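Local coordinates for protein uricase (Bacillus fastidiosus, PDB 4R8X) that probably catalyses the oxidation of urate to 5-hydroxyisourate, the first step of urate degradation to allantoin, as a four-chain uricase, at residues 9-23 against 34-47. Numbering follows the deposited sequence.
Sequences KGDVYVFRTYANPLK and TEKHNTIFGMNAKV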
loop_
_atom_site.group_PDB
_atom_site.type_symbol
_atom_site.label_atom_id
_atom_site.label_comp_id
_atom_site.label_asym_id
_atom_site.label_seq_id
_atom_site.Cartn_x
_atom_site.Cartn_y
_atom_site.Cartn_z
ATOM N N LYS D 9 7.480 -21.340 3.224
ATOM C CA LYS D 9 6.615 -20.709 2.233
ATOM C C LYS D 9 5.725 -19.716 2.940
ATOM O O LYS D 9 5.083 -20.048 3.930
ATOM C CB LYS D 9 5.757 -21.765 1.534
ATOM C CG LYS D 9 5.135 -21.307 0.225
ATOM C CD LYS D 9 6.175 -21.219 -0.871
ATOM C CE LYS D 9 5.639 -21.673 -2.200
ATOM N NZ LYS D 9 6.742 -21.672 -3.195
ATOM N N GLY D 10 5.672 -18.501 2.405
ATOM C CA GLY D 10 4.776 -17.472 2.911
ATOM C C GLY D 10 3.667 -17.179 1.926
ATOM O O GLY D 10 3.726 -17.644 0.790
ATOM N N ASP D 11 2.670 -16.405 2.360
ATOM C CA ASP D 11 1.485 -16.094 1.545
ATOM C C ASP D 11 0.843 -17.353 0.982
ATOM O O ASP D 11 0.398 -17.393 -0.184
ATOM C CB ASP D 11 1.786 -15.111 0.411
ATOM C CG ASP D 11 1.846 -13.664 0.877
ATOM O OD1 ASP D 11 1.593 -13.396 2.074
ATOM O OD2 ASP D 11 2.146 -12.805 0.026
ATOM N N VAL D 12 0.791 -18.376 1.821
ATOM C CA VAL D 12 0.038 -19.574 1.473
ATOM C C VAL D 12 -1.434 -19.323 1.785
ATOM O O VAL D 12 -1.928 -19.598 2.884
ATOM C CB VAL D 12 0.535 -20.827 2.228
ATOM C CG1 VAL D 12 -0.294 -22.057 1.812
ATOM C CG2 VAL D 12 2.011 -21.048 1.966
ATOM N N TYR D 13 -2.131 -18.755 0.812
ATOM C CA TYR D 13 -3.553 -18.514 0.977
ATOM C C TYR D 13 -4.273 -19.842 0.922
ATOM O O TYR D 13 -4.046 -20.664 0.026
ATOM C CB TYR D 13 -4.106 -17.553 -0.080
ATOM C CG TYR D 13 -3.639 -16.124 0.105
ATOM C CD1 TYR D 13 -4.285 -15.272 0.990
ATOM C CD2 TYR D 13 -2.542 -15.633 -0.591
ATOM C CE1 TYR D 13 -3.862 -13.951 1.166
ATOM C CE2 TYR D 13 -2.102 -14.328 -0.406
ATOM C CZ TYR D 13 -2.771 -13.494 0.467
ATOM O OH TYR D 13 -2.358 -12.192 0.642
ATOM N N VAL D 14 -5.108 -20.074 1.920
ATOM C CA VAL D 14 -5.853 -21.309 1.967
ATOM C C VAL D 14 -7.274 -21.020 2.446
ATOM O O VAL D 14 -7.477 -20.446 3.511
ATOM C CB VAL D 14 -5.109 -22.395 2.785
ATOM C CG1 VAL D 14 -4.739 -21.902 4.157
ATOM C CG2 VAL D 14 -5.937 -23.640 2.864
ATOM N N PHE D 15 -8.244 -21.359 1.602
ATOM C CA PHE D 15 -9.644 -21.021 1.842
ATOM C C PHE D 15 -10.473 -22.298 1.872
ATOM O O PHE D 15 -10.799 -22.877 0.825
ATOM C CB PHE D 15 -10.170 -20.063 0.763
ATOM C CG PHE D 15 -9.260 -18.891 0.482
ATOM C CD1 PHE D 15 -8.711 -18.147 1.519
ATOM C CD2 PHE D 15 -8.952 -18.540 -0.823
ATOM C CE1 PHE D 15 -7.874 -17.073 1.256
ATOM C CE2 PHE D 15 -8.122 -17.462 -1.090
ATOM C CZ PHE D 15 -7.595 -16.719 -0.056
ATOM N N ARG D 16 -10.777 -22.768 3.075
ATOM C CA ARG D 16 -11.603 -23.968 3.227
ATOM C C ARG D 16 -13.063 -23.570 3.348
ATOM O O ARG D 16 -13.412 -22.698 4.141
ATOM C CB ARG D 16 -11.159 -24.771 4.458
ATOM C CG ARG D 16 -12.220 -25.696 5.046
ATOM C CD ARG D 16 -12.408 -26.960 4.220
ATOM N NE ARG D 16 -13.508 -27.747 4.768
ATOM C CZ ARG D 16 -13.386 -28.590 5.787
ATOM N NH1 ARG D 16 -12.204 -28.765 6.356
ATOM N NH2 ARG D 16 -14.442 -29.249 6.234
ATOM N N THR D 17 -13.927 -24.189 2.555
ATOM C CA THR D 17 -15.346 -23.898 2.685
ATOM C C THR D 17 -16.026 -24.932 3.582
ATOM O O THR D 17 -15.636 -26.102 3.613
ATOM C CB THR D 17 -16.063 -23.748 1.322
ATOM O OG1 THR D 17 -15.665 -24.801 0.441
ATOM C CG2 THR D 17 -15.720 -22.420 0.672
ATOM N N TYR D 18 -17.015 -24.474 4.338
ATOM C CA TYR D 18 -17.796 -25.330 5.228
ATOM C C TYR D 18 -16.960 -26.148 6.210
ATOM O O TYR D 18 -17.116 -27.369 6.321
ATOM C CB TYR D 18 -18.766 -26.214 4.426
ATOM C CG TYR D 18 -19.777 -25.386 3.658
ATOM C CD1 TYR D 18 -20.846 -24.779 4.309
ATOM C CD2 TYR D 18 -19.647 -25.190 2.286
ATOM C CE1 TYR D 18 -21.756 -24.009 3.612
ATOM C CE2 TYR D 18 -20.551 -24.422 1.588
ATOM C CZ TYR D 18 -21.606 -23.834 2.257
ATOM O OH TYR D 18 -22.512 -23.065 1.562
ATOM N N ALA D 19 -16.070 -25.471 6.927
ATOM C CA ALA D 19 -15.390 -26.116 8.040
ATOM C C ALA D 19 -16.393 -26.301 9.168
ATOM O O ALA D 19 -17.446 -25.671 9.190
ATOM C CB ALA D 19 -14.213 -25.291 8.513
ATOM N N ASN D 20 -16.058 -27.180 10.101
ATOM C CA ASN D 20 -16.898 -27.414 11.268
ATOM C C ASN D 20 -17.178 -26.108 12.009
ATOM O O ASN D 20 -16.249 -25.363 12.307
ATOM C CB ASN D 20 -16.190 -28.400 12.199
ATOM C CG ASN D 20 -17.077 -28.883 13.319
ATOM O OD1 ASN D 20 -18.294 -28.968 13.169
ATOM N ND2 ASN D 20 -16.470 -29.203 14.457
ATOM N N PRO D 21 -18.460 -25.814 12.291
ATOM C CA PRO D 21 -18.729 -24.556 12.994
ATOM C C PRO D 21 -18.177 -24.546 14.419
ATOM O O PRO D 21 -18.119 -25.577 15.091
ATOM C CB PRO D 21 -20.265 -24.478 13.008
ATOM C CG PRO D 21 -20.700 -25.335 11.869
ATOM C CD PRO D 21 -19.701 -26.464 11.831
ATOM N N LEU D 22 -17.755 -23.368 14.860
ATOM C CA LEU D 22 -17.388 -23.135 16.246
ATOM C C LEU D 22 -18.657 -22.707 16.984
ATOM O O LEU D 22 -19.221 -21.658 16.686
ATOM C CB LEU D 22 -16.305 -22.049 16.304
ATOM C CG LEU D 22 -15.810 -21.572 17.672
ATOM C CD1 LEU D 22 -15.141 -22.706 18.449
ATOM C CD2 LEU D 22 -14.850 -20.416 17.490
ATOM N N LYS D 23 -19.123 -23.532 17.919
ATOM C CA LYS D 23 -20.372 -23.256 18.630
ATOM C C LYS D 23 -20.174 -23.444 20.122
ATOM O O LYS D 23 -19.347 -24.244 20.528
ATOM C CB LYS D 23 -21.473 -24.225 18.189
ATOM C CG LYS D 23 -21.961 -24.062 16.767
ATOM C CD LYS D 23 -23.112 -25.020 16.500
ATOM C CE LYS D 23 -23.619 -24.898 15.079
ATOM N NZ LYS D 23 -24.673 -25.911 14.800
ATOM N N THR D 34 -21.357 -15.801 19.992
ATOM C CA THR D 34 -21.262 -17.108 20.647
ATOM C C THR D 34 -21.011 -18.259 19.684
ATOM O O THR D 34 -20.856 -19.397 20.115
ATOM C CB THR D 34 -22.503 -17.427 21.516
ATOM O OG1 THR D 34 -23.691 -17.342 20.717
ATOM C CG2 THR D 34 -22.595 -16.452 22.689
ATOM N N GLU D 35 -20.980 -17.964 18.391
ATOM C CA GLU D 35 -20.684 -18.984 17.394
ATOM C C GLU D 35 -20.074 -18.362 16.155
ATOM O O GLU D 35 -20.354 -17.215 15.817
ATOM C CB GLU D 35 -21.932 -19.787 17.018
ATOM C CG GLU D 35 -23.012 -18.986 16.308
ATOM C CD GLU D 35 -24.203 -19.829 15.882
ATOM O OE1 GLU D 35 -25.206 -19.236 15.425
ATOM O OE2 GLU D 35 -24.145 -21.074 15.996
ATOM N N LYS D 36 -19.221 -19.124 15.488
ATOM C CA LYS D 36 -18.624 -18.671 14.244
ATOM C C LYS D 36 -18.867 -19.773 13.224
ATOM O O LYS D 36 -18.310 -20.862 13.335
ATOM C CB LYS D 36 -17.129 -18.410 14.435
ATOM C CG LYS D 36 -16.427 -17.748 13.251
ATOM C CD LYS D 36 -15.054 -17.210 13.654
ATOM C CE LYS D 36 -14.366 -16.512 12.494
ATOM N NZ LYS D 36 -13.122 -15.803 12.930
ATOM N N HIS D 37 -19.724 -19.503 12.249
ATOM C CA HIS D 37 -20.251 -20.567 11.406
ATOM C C HIS D 37 -19.219 -21.253 10.512
ATOM O O HIS D 37 -19.427 -22.390 10.111
ATOM C CB HIS D 37 -21.474 -20.092 10.604
ATOM C CG HIS D 37 -21.223 -18.895 9.745
ATOM N ND1 HIS D 37 -20.522 -18.961 8.560
ATOM C CD2 HIS D 37 -21.604 -17.604 9.888
ATOM C CE1 HIS D 37 -20.481 -17.757 8.012
ATOM N NE2 HIS D 37 -21.123 -16.916 8.804
ATOM N N ASN D 38 -18.124 -20.567 10.190
ATOM C CA ASN D 38 -17.031 -21.153 9.389
ATOM C C ASN D 38 -17.417 -21.589 7.971
ATOM O O ASN D 38 -16.790 -22.485 7.393
ATOM C CB ASN D 38 -16.337 -22.308 10.122
ATOM C CG ASN D 38 -15.495 -21.839 11.301
ATOM O OD1 ASN D 38 -15.021 -20.700 11.335
ATOM N ND2 ASN D 38 -15.301 -22.725 12.281
ATOM N N THR D 39 -18.442 -20.952 7.411
ATOM C CA THR D 39 -18.808 -21.190 6.013
ATOM C C THR D 39 -17.606 -20.941 5.110
ATOM O O THR D 39 -17.356 -21.698 4.174
ATOM C CB THR D 39 -19.995 -20.314 5.597
ATOM O OG1 THR D 39 -21.131 -20.671 6.382
ATOM C CG2 THR D 39 -20.336 -20.500 4.116
ATOM N N ILE D 40 -16.846 -19.894 5.418
ATOM C CA ILE D 40 -15.516 -19.737 4.867
ATOM C C ILE D 40 -14.543 -19.743 6.038
ATOM O O ILE D 40 -14.726 -19.017 7.025
ATOM C CB ILE D 40 -15.381 -18.438 4.045
ATOM C CG1 ILE D 40 -16.339 -18.470 2.853
ATOM C CG2 ILE D 40 -13.943 -18.258 3.566
ATOM C CD1 ILE D 40 -16.563 -17.117 2.188
ATOM N N PHE D 41 -13.541 -20.610 5.941
ATOM C CA PHE D 41 -12.494 -20.733 6.943
ATOM C C PHE D 41 -11.206 -20.497 6.173
ATOM O O PHE D 41 -10.587 -21.440 5.665
ATOM C CB PHE D 41 -12.551 -22.150 7.534
ATOM C CG PHE D 41 -11.595 -22.407 8.671
ATOM C CD1 PHE D 41 -11.847 -21.903 9.933
ATOM C CD2 PHE D 41 -10.471 -23.197 8.480
ATOM C CE1 PHE D 41 -10.978 -22.176 10.996
ATOM C CE2 PHE D 41 -9.601 -23.466 9.524
ATOM C CZ PHE D 41 -9.849 -22.948 10.784
ATOM N N GLY D 42 -10.828 -19.222 6.055
ATOM C CA GLY D 42 -9.728 -18.837 5.192
ATOM C C GLY D 42 -8.639 -18.058 5.894
ATOM O O GLY D 42 -8.894 -17.335 6.857
ATOM N N MET D 43 -7.421 -18.178 5.391
ATOM C CA MET D 43 -6.284 -17.515 6.017
ATOM C C MET D 43 -5.128 -17.374 5.043
ATOM O O MET D 43 -5.078 -18.047 4.007
ATOM C CB MET D 43 -5.805 -18.327 7.224
ATOM C CG MET D 43 -5.112 -19.623 6.810
ATOM S SD MET D 43 -5.058 -20.900 8.062
ATOM C CE MET D 43 -6.785 -21.381 8.054
ATOM N N ASN D 44 -4.198 -16.500 5.407
ATOM C CA ASN D 44 -2.903 -16.396 4.787
ATOM C C ASN D 44 -1.931 -17.055 5.764
ATOM O O ASN D 44 -1.649 -16.493 6.823
ATOM C CB ASN D 44 -2.554 -14.916 4.584
ATOM C CG ASN D 44 -1.189 -14.714 3.964
ATOM O OD1 ASN D 44 -0.340 -15.603 4.002
ATOM N ND2 ASN D 44 -0.964 -13.530 3.389
ATOM N N ALA D 45 -1.431 -18.236 5.398
ATOM C CA ALA D 45 -0.529 -18.996 6.255
ATOM C C ALA D 45 0.933 -18.859 5.840
ATOM O O ALA D 45 1.249 -18.672 4.664
ATOM C CB ALA D 45 -0.933 -20.470 6.289
ATOM N N LYS D 46 1.822 -18.978 6.823
ATOM C CA LYS D 46 3.259 -18.907 6.607
ATOM C C LYS D 46 3.898 -20.021 7.411
ATOM O O LYS D 46 3.736 -20.088 8.636
ATOM C CB LYS D 46 3.798 -17.551 7.067
ATOM C CG LYS D 46 5.274 -17.337 6.786
ATOM C CD LYS D 46 5.723 -15.962 7.267
ATOM C CE LYS D 46 7.176 -15.697 6.915
ATOM N NZ LYS D 46 7.448 -14.228 6.925
ATOM N N VAL D 47 4.611 -20.902 6.719
ATOM C CA VAL D 47 5.232 -22.053 7.373
ATOM C C VAL D 47 6.742 -21.956 7.318
ATOM O O VAL D 47 7.305 -21.592 6.289
ATOM C CB VAL D 47 4.776 -23.400 6.744
ATOM C CG1 VAL D 47 5.039 -23.447 5.235
ATOM C CG2 VAL D 47 5.436 -24.583 7.459
HETATM O O HOH W 1 2.359 -15.030 4.874
HETATM O O HOH W 2 -19.567 -24.487 7.899
#
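N44 reaches across to D11 with its ND2 2.9 Å from D11 OD1, a nearly straight bond (167°) that lies in the amide plane but meets the carboxylate from above. With CG anti to the backbone N (chi1 179°), the amide also lies over one face of the Y13 ring, toward its rim and tilted 42° to it, with N44 CG 3.9 Å above the ring plane. A water bridges the other end, accepting from D11 N and donating to N44 OD1. Were N44 replaced by an alanine, D11 OD1 would probably lose its amide donor, the water bridge would be cut and the amide would be gone from that face of Y13.

This is a worked example of how a strand pair absorbs a beta bulge: the register slips by one residue between the K9–V47 and V12–A45 pairs, and N44 ties down D11 within the slip. Beyond it, regular antiparallel pairing resumes, V14 N lying 2.9 Å from M43 O. V14 CG1 and M43 CG touch at 3.5 Å on the face covered by helices 69-82 and 88-102. On the reverse face G42 CA lies 3.9 Å from F15 CD1, at the ring edge, where a side chain would clash; W274 of a second subunit stacks on F15. Where the pairing breaks, N38 ND2 bonds N20 O at 2.8 Å in the amide plane and also reaches A86 O, before L22 and K36 pair again.

Strand 9-17 also pairs with strands of two neighbouring subunits, carrying the sheet across the interfaces, as in the barrel of the tunnelling fold of uricases, whose opening antiparallel hairpin is strands 5-17 and 40-50.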